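Side-chain contacts in vibralactone Cyclase (Boreostereum vibrans, PDB 6KD0), which catalyses a cyclization that forms the fused bicyclic beta-lactone of vibralactone, using an alpha/beta hydrolase fold: residues P20-A24 and F25-T29; R39-W42 and D43-I47. One frame throughout, in Å; residues are numbered along the deposited sequence.

Contact 1: residues P20-A24 and F25-T29; sequences PVWAA and FPQPT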
ATOM      1  N   PRO A  20     -13.447  17.850  13.864  1.00 25.16           N
ATOM      2  CA  PRO A  20     -13.322  19.261  13.445  1.00 26.02           C
ATOM      3  C   PRO A  20     -12.569  19.432  12.137  1.00 25.25           C
ATOM      4  O   PRO A  20     -12.954  20.263  11.291  1.00 26.90           O
ATOM      5  CB  PRO A  20     -12.588  19.934  14.619  1.00 30.66           C
ATOM      6  CG  PRO A  20     -12.089  18.864  15.499  1.00 30.89           C
ATOM      7  CD  PRO A  20     -12.739  17.568  15.127  1.00 28.64           C
ATOM      8  N   VAL A  21     -11.509  18.641  11.940  1.00 24.40           N
ATOM      9  CA  VAL A  21     -10.752  18.697  10.690  1.00 21.74           C
ATOM     10  C   VAL A  21     -11.645  18.336   9.517  1.00 24.02           C
ATOM     11  O   VAL A  21     -11.596  18.969   8.454  1.00 24.00           O
ATOM     12  CB  VAL A  21      -9.530  17.764  10.757  1.00 24.34           C
ATOM     13  CG1 VAL A  21      -8.869  17.665   9.396  1.00 28.83           C
ATOM     14  CG2 VAL A  21      -8.548  18.267  11.800  1.00 28.52           C
ATOM     15  N   TRP A  22     -12.460  17.294   9.684  1.00 23.87           N
ATOM     16  CA  TRP A  22     -13.390  16.901   8.625  1.00 24.71           C
ATOM     17  C   TRP A  22     -14.414  17.996   8.363  1.00 26.26           C
ATOM     18  O   TRP A  22     -14.782  18.252   7.209  1.00 27.71           O
ATOM     19  CB  TRP A  22     -14.084  15.589   9.003  1.00 28.15           C
ATOM     20  CG  TRP A  22     -15.008  15.081   7.930  1.00 28.91           C
ATOM     21  CD1 TRP A  22     -16.359  14.887   8.028  1.00 32.79           C
ATOM     22  CD2 TRP A  22     -14.648  14.732   6.591  1.00 26.78           C
ATOM     23  NE1 TRP A  22     -16.858  14.425   6.834  1.00 29.63           N
ATOM     24  CE2 TRP A  22     -15.829  14.326   5.933  1.00 30.55           C
ATOM     25  CE3 TRP A  22     -13.442  14.715   5.884  1.00 27.74           C
ATOM     26  CZ2 TRP A  22     -15.837  13.901   4.616  1.00 27.55           C
ATOM     27  CZ3 TRP A  22     -13.457  14.292   4.562  1.00 33.12           C
ATOM     28  CH2 TRP A  22     -14.646  13.896   3.943  1.00 28.67           C
ATOM     29  N   ALA A  23     -14.882  18.657   9.428  1.00 28.16           N
ATOM     30  CA  ALA A  23     -15.857  19.728   9.260  1.00 29.55           C
ATOM     31  C   ALA A  23     -15.298  20.863   8.411  1.00 33.68           C
ATOM     32  O   ALA A  23     -16.059  21.541   7.709  1.00 27.06           O
ATOM     33  CB  ALA A  23     -16.318  20.241  10.626  1.00 29.49           C
ATOM     34  N   ALA A  24     -13.983  21.087   8.440  1.00 28.24           N
ATOM     35  CA  ALA A  24     -13.432  22.152   7.596  1.00 29.07           C
ATOM     36  C   ALA A  24     -12.970  21.695   6.208  1.00 30.30           C
ATOM     37  O   ALA A  24     -12.584  22.545   5.394  1.00 29.80           O
ATOM     38  CB  ALA A  24     -12.261  22.843   8.292  1.00 23.91           C
ATOM     39  N   PHE A  25     -12.995  20.403   5.909  1.00 30.97           N
ATOM     40  CA  PHE A  25     -12.518  19.914   4.610  1.00 31.93           C
ATOM     41  C   PHE A  25     -13.446  20.382   3.498  1.00 32.42           C
ATOM     42  O   PHE A  25     -14.660  20.182   3.597  1.00 30.36           O
ATOM     43  CB  PHE A  25     -12.444  18.391   4.631  1.00 27.75           C
ATOM     44  CG  PHE A  25     -11.938  17.774   3.348  1.00 36.29           C
ATOM     45  CD1 PHE A  25     -10.655  18.030   2.891  1.00 32.77           C
ATOM     46  CD2 PHE A  25     -12.742  16.909   2.619  1.00 35.61           C
ATOM     47  CE1 PHE A  25     -10.185  17.441   1.719  1.00 33.98           C
ATOM     48  CE2 PHE A  25     -12.281  16.316   1.447  1.00 37.81           C
ATOM     49  CZ  PHE A  25     -10.999  16.583   1.001  1.00 37.26           C
ATOM     50  N   PRO A  26     -12.936  21.022   2.446  1.00 32.64           N
ATOM     51  CA  PRO A  26     -13.802  21.429   1.328  1.00 31.11           C
ATOM     52  C   PRO A  26     -14.210  20.213   0.511  1.00 40.16           C
ATOM     53  O   PRO A  26     -13.358  19.439   0.076  1.00 38.49           O
ATOM     54  CB  PRO A  26     -12.912  22.373   0.511  1.00 30.40           C
ATOM     55  CG  PRO A  26     -11.711  22.659   1.359  1.00 39.91           C
ATOM     56  CD  PRO A  26     -11.550  21.472   2.261  1.00 33.26           C
ATOM     57  N   GLN A  27     -15.520  20.050   0.293  1.00 41.02           N
ATOM     58  CA  GLN A  27     -15.961  18.931  -0.531  1.00 41.85           C
ATOM     59  C   GLN A  27     -16.508  19.433  -1.861  1.00 40.15           C
ATOM     60  O   GLN A  27     -17.124  20.503  -1.905  1.00 38.62           O
ATOM     61  CB  GLN A  27     -17.035  18.113   0.186  1.00 46.96           C
ATOM     62  CG  GLN A  27     -16.492  17.007   1.088  1.00 48.48           C
ATOM     63  CD  GLN A  27     -17.283  16.867   2.376  1.00 53.57           C
ATOM     64  OE1 GLN A  27     -16.906  17.419   3.408  1.00 52.65           O
ATOM     65  NE2 GLN A  27     -18.388  16.130   2.320  1.00 59.55           N
ATOM     66  N   PRO A  28     -16.301  18.710  -2.960  1.00 43.04           N
ATOM     67  CA  PRO A  28     -16.837  19.175  -4.243  1.00 37.17           C
ATOM     68  C   PRO A  28     -18.355  19.128  -4.223  1.00 34.83           C
ATOM     69  O   PRO A  28     -18.976  18.390  -3.455  1.00 28.71           O
ATOM     70  CB  PRO A  28     -16.255  18.183  -5.255  1.00 39.52           C
ATOM     71  CG  PRO A  28     -16.109  16.922  -4.455  1.00 41.91           C
ATOM     72  CD  PRO A  28     -15.672  17.380  -3.082  1.00 41.48           C
ATOM     73  N   THR A  29     -18.958  19.946  -5.079  1.00 29.28           N
ATOM     74  CA  THR A  29     -20.415  19.978  -5.149  1.00 30.92           C
ATOM     75  C   THR A  29     -20.992  18.836  -5.981  1.00 29.88           C
ATOM     76  O   THR A  29     -22.191  18.568  -5.878  1.00 31.96           O
ATOM     77  CB  THR A  29     -20.880  21.326  -5.703  1.00 33.45           C
ATOM     78  OG1 THR A  29     -20.179  21.618  -6.923  1.00 32.37           O
ATOM     79  CG2 THR A  29     -20.612  22.434  -4.674  1.00 34.44           C
TER
HETATM   80  O   HOH W   1     -16.774  21.193   4.675  1.00 45.33           O

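Contact 2: residues R39-W42 and D43-I47; sequences RAFW and DEVVI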
ATOM      1  N   ARG A  39      -8.510  12.251 -10.505  1.00 19.54           N
ATOM      2  CA  ARG A  39      -7.098  12.350 -10.861  1.00 20.83           C
ATOM      3  C   ARG A  39      -6.588  13.781 -10.684  1.00 24.83           C
ATOM      4  O   ARG A  39      -5.508  14.005 -10.109  1.00 22.97           O
ATOM      5  CB  ARG A  39      -6.898  11.872 -12.293  1.00 21.92           C
ATOM      6  CG  ARG A  39      -7.099  10.373 -12.458  1.00 19.82           C
ATOM      7  CD  ARG A  39      -7.101   9.914 -13.932  1.00 24.21           C
ATOM      8  NE  ARG A  39      -6.997   8.458 -14.019  1.00 18.82           N
ATOM      9  CZ  ARG A  39      -7.213   7.727 -15.113  1.00 22.48           C
ATOM     10  NH1 ARG A  39      -7.559   8.309 -16.263  1.00 23.69           N
ATOM     11  NH2 ARG A  39      -7.070   6.405 -15.053  1.00 20.45           N
ATOM     12  N   ALA A  40      -7.364  14.767 -11.160  1.00 22.35           N
ATOM     13  CA  ALA A  40      -6.958  16.167 -11.028  1.00 21.87           C
ATOM     14  C   ALA A  40      -6.903  16.593  -9.573  1.00 23.38           C
ATOM     15  O   ALA A  40      -6.092  17.452  -9.207  1.00 23.55           O
ATOM     16  CB  ALA A  40      -7.916  17.078 -11.800  1.00 27.05           C
ATOM     17  N   PHE A  41      -7.780  16.030  -8.731  1.00 20.51           N
ATOM     18  CA  PHE A  41      -7.791  16.401  -7.319  1.00 21.59           C
ATOM     19  C   PHE A  41      -6.520  15.935  -6.635  1.00 21.81           C
ATOM     20  O   PHE A  41      -5.943  16.650  -5.793  1.00 20.99           O
ATOM     21  CB  PHE A  41      -9.014  15.795  -6.623  1.00 22.26           C
ATOM     22  CG  PHE A  41      -9.119  16.150  -5.151  1.00 27.41           C
ATOM     23  CD1 PHE A  41      -9.343  17.467  -4.752  1.00 29.90           C
ATOM     24  CD2 PHE A  41      -9.002  15.172  -4.176  1.00 25.01           C
ATOM     25  CE1 PHE A  41      -9.438  17.797  -3.410  1.00 31.42           C
ATOM     26  CE2 PHE A  41      -9.107  15.499  -2.820  1.00 29.68           C
ATOM     27  CZ  PHE A  41      -9.320  16.808  -2.441  1.00 27.39           C
ATOM     28  N   TRP A  42      -6.095  14.704  -6.947  1.00 21.02           N
ATOM     29  CA  TRP A  42      -4.820  14.234  -6.410  1.00 18.93           C
ATOM     30  C   TRP A  42      -3.657  15.054  -6.960  1.00 21.32           C
ATOM     31  O   TRP A  42      -2.727  15.396  -6.219  1.00 19.87           O
ATOM     32  CB  TRP A  42      -4.637  12.738  -6.695  1.00 20.39           C
ATOM     33  CG  TRP A  42      -5.303  11.929  -5.625  1.00 21.63           C
ATOM     34  CD1 TRP A  42      -6.621  11.601  -5.552  1.00 23.97           C
ATOM     35  CD2 TRP A  42      -4.684  11.402  -4.440  1.00 21.88           C
ATOM     36  NE1 TRP A  42      -6.866  10.890  -4.392  1.00 29.65           N
ATOM     37  CE2 TRP A  42      -5.689  10.748  -3.700  1.00 26.80           C
ATOM     38  CE3 TRP A  42      -3.378  11.413  -3.944  1.00 25.19           C
ATOM     39  CZ2 TRP A  42      -5.427  10.103  -2.488  1.00 29.53           C
ATOM     40  CZ3 TRP A  42      -3.116  10.781  -2.750  1.00 22.00           C
ATOM     41  CH2 TRP A  42      -4.139  10.129  -2.031  1.00 26.89           C
ATOM     42  N   ASP A  43      -3.708  15.411  -8.246  1.00 18.38           N
ATOM     43  CA  ASP A  43      -2.602  16.150  -8.864  1.00 24.35           C
ATOM     44  C   ASP A  43      -2.508  17.595  -8.364  1.00 26.19           C
ATOM     45  O   ASP A  43      -1.409  18.163  -8.284  1.00 26.84           O
ATOM     46  CB  ASP A  43      -2.764  16.131 -10.384  1.00 20.47           C
ATOM     47  CG  ASP A  43      -1.613  16.807 -11.104  1.00 32.64           C
ATOM     48  OD1 ASP A  43      -0.469  16.312 -11.007  1.00 31.14           O
ATOM     49  OD2 ASP A  43      -1.863  17.836 -11.771  1.00 33.81           O
ATOM     50  N   GLU A  44      -3.643  18.214  -8.047  1.00 25.57           N
ATOM     51  CA  GLU A  44      -3.705  19.654  -7.817  1.00 28.56           C
ATOM     52  C   GLU A  44      -3.845  20.021  -6.352  1.00 26.61           C
ATOM     53  O   GLU A  44      -3.452  21.125  -5.958  1.00 23.51           O
ATOM     54  CB  GLU A  44      -4.871  20.260  -8.616  1.00 29.11           C
ATOM     55  CG  GLU A  44      -4.603  20.266 -10.126  1.00 28.84           C
ATOM     56  CD  GLU A  44      -5.857  20.417 -10.993  1.00 38.21           C
ATOM     57  OE1 GLU A  44      -6.921  20.823 -10.478  1.00 42.09           O
ATOM     58  OE2 GLU A  44      -5.773  20.114 -12.201  1.00 34.71           O
ATOM     59  N   VAL A  45      -4.379  19.120  -5.533  1.00 23.04           N
ATOM     60  CA  VAL A  45      -4.670  19.448  -4.149  1.00 19.99           C
ATOM     61  C   VAL A  45      -3.920  18.501  -3.220  1.00 23.86           C
ATOM     62  O   VAL A  45      -3.133  18.947  -2.381  1.00 20.42           O
ATOM     63  CB  VAL A  45      -6.187  19.414  -3.862  1.00 25.61           C
ATOM     64  CG1 VAL A  45      -6.448  19.701  -2.378  1.00 25.64           C
ATOM     65  CG2 VAL A  45      -6.911  20.442  -4.717  1.00 25.61           C
ATOM     66  N   VAL A  46      -4.132  17.189  -3.364  1.00 18.64           N
ATOM     67  CA  VAL A  46      -3.665  16.277  -2.315  1.00 21.13           C
ATOM     68  C   VAL A  46      -2.141  16.229  -2.276  1.00 19.85           C
ATOM     69  O   VAL A  46      -1.527  16.426  -1.219  1.00 20.50           O
ATOM     70  CB  VAL A  46      -4.270  14.874  -2.493  1.00 21.91           C
ATOM     71  CG1 VAL A  46      -3.796  13.978  -1.382  1.00 21.41           C
ATOM     72  CG2 VAL A  46      -5.781  14.946  -2.481  1.00 22.87           C
ATOM     73  N   ILE A  47      -1.506  15.970  -3.412  1.00 23.56           N
ATOM     74  CA  ILE A  47      -0.050  15.820  -3.415  1.00 20.44           C
ATOM     75  C   ILE A  47       0.621  17.173  -3.187  1.00 22.14           C
ATOM     76  O   ILE A  47       1.570  17.234  -2.392  1.00 20.70           O
ATOM     77  CB  ILE A  47       0.449  15.144  -4.704  1.00 20.35           C
ATOM     78  CG1 ILE A  47      -0.119  13.722  -4.797  1.00 20.27           C
ATOM     79  CG2 ILE A  47       1.986  15.061  -4.707  1.00 21.13           C
ATOM     80  CD1 ILE A  47       0.086  13.067  -6.139  1.00 25.16           C
TER

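Contact 1: residues P20-A24 and F25-T29
Two aromatic rings, those of Trp22 and Phe25, lie nearly parallel at the point where the chain leaves its helix. Their planes differ by 20°, but they are slid apart, with the Phe25 ring centroid 5.3 Å from that of the six-membered ring of Trp22, so the overlap is slight. The touching is done by the far end of the indole: Trp22 CZ3 comes to 3.3 Å from Phe25 CD2. Both side chains hold CG anti to the backbone N (chi1 -177° in Trp22, -179° in Phe25), which sends the two rings off the same flank of the turn. Across the indole reaches the bent chain of Gln27, whose OE1 sits over one face, toward the rim, 3.9 Å from Trp22 CZ2. With an alanine in place of Trp22, Phe25 would probably lose its ring neighbour within the turn and the Gln27 amide the indole face it rests on. Polar ties act on the backbone. Phe25 N donates to Trp22 O over 3.1 Å, and a water donates to both Ala23 O and Phe25 O, bridging them across the turn. The contact lies at the surface, where helix 18-24 passes into the loop before helix 35-54; Phe317, just after helix 313-316, meets the Phe25 ring edge-to-face and also touches Trp22, which packs on Pro235 and Leu236 as well.

Contact 2: residues R39-W42 and D43-I47
Val46 is wedged between two aromatic side chains of the preceding turn, giving one methyl to each. Its CG1 stands over a face of the Trp42 indole, 3.8 Å from the centroid of the six-membered ring and 20° off the ring normal, a CH-pi contact. The other branch, CG2, comes obliquely to the Phe41 ring, 3.4 Å from Phe41 CE2. Phe41 has CG anti to the backbone N (chi1 -179°) and Trp42 has CG anti to the carbonyl carbon, torsions that place one ring at each Val46 methyl. Val45 meets the CD1-CE1 half of the Phe41 ring, also obliquely, its CB 3.7 Å from Phe41 CE1. Ile47 CG1 approaches the indole at its edge, 4.1 Å from Trp42 CE3. The spacing comes from a wider pi-type turn within helix 35-54. Phe41 O accepts from both Val45 N and Val46 N, the latter at 3.1 Å. The bonds from Val46 N to Phe41 O and from Ile47 N to Trp42 O each span five residues, while Val45 N to Phe41 O keeps the usual four. Before the widening the bonds span four residues, as from Asp43 N to Arg39 O at 2.9 Å. The extended Glu44 chain runs beside Ala40 O and brings OE2 to 3.7 Å from Ala40 CB. The Arg39 side chain leads away from the turn to a salt bridge with Glu139 and a hydrogen bond to Ala107 O. Trp42 is also packed by Met315 and Leu316 of helix 313-316 and by Cys103 and Met113, close to, though not touching, a probable Ser-His-Asp triad of Ser177, His311 and Asp281.

In the fold
Contact 1 comes first along the chain, at the end of helix 18-24 and in the loop that follows; contact 2 lies wholly within the next helix, 35-54. Their centres are about 16 Å apart, on the same side of the chain's centre, and both precede the first strand of the mixed alpha/beta hydrolase sheet. The two meet through aromatic packing, with Phe25 CZ 3.8 Å from Phe41 CZ. Both also pack near helix 313-316, contact 2 on the helix itself and contact 1 on Phe317 just beyond it. Contact 2 brings Trp42 near the probable triad, while the centre of contact 1 lies farther from the centre of the chain, about 25 Å against 18 Å.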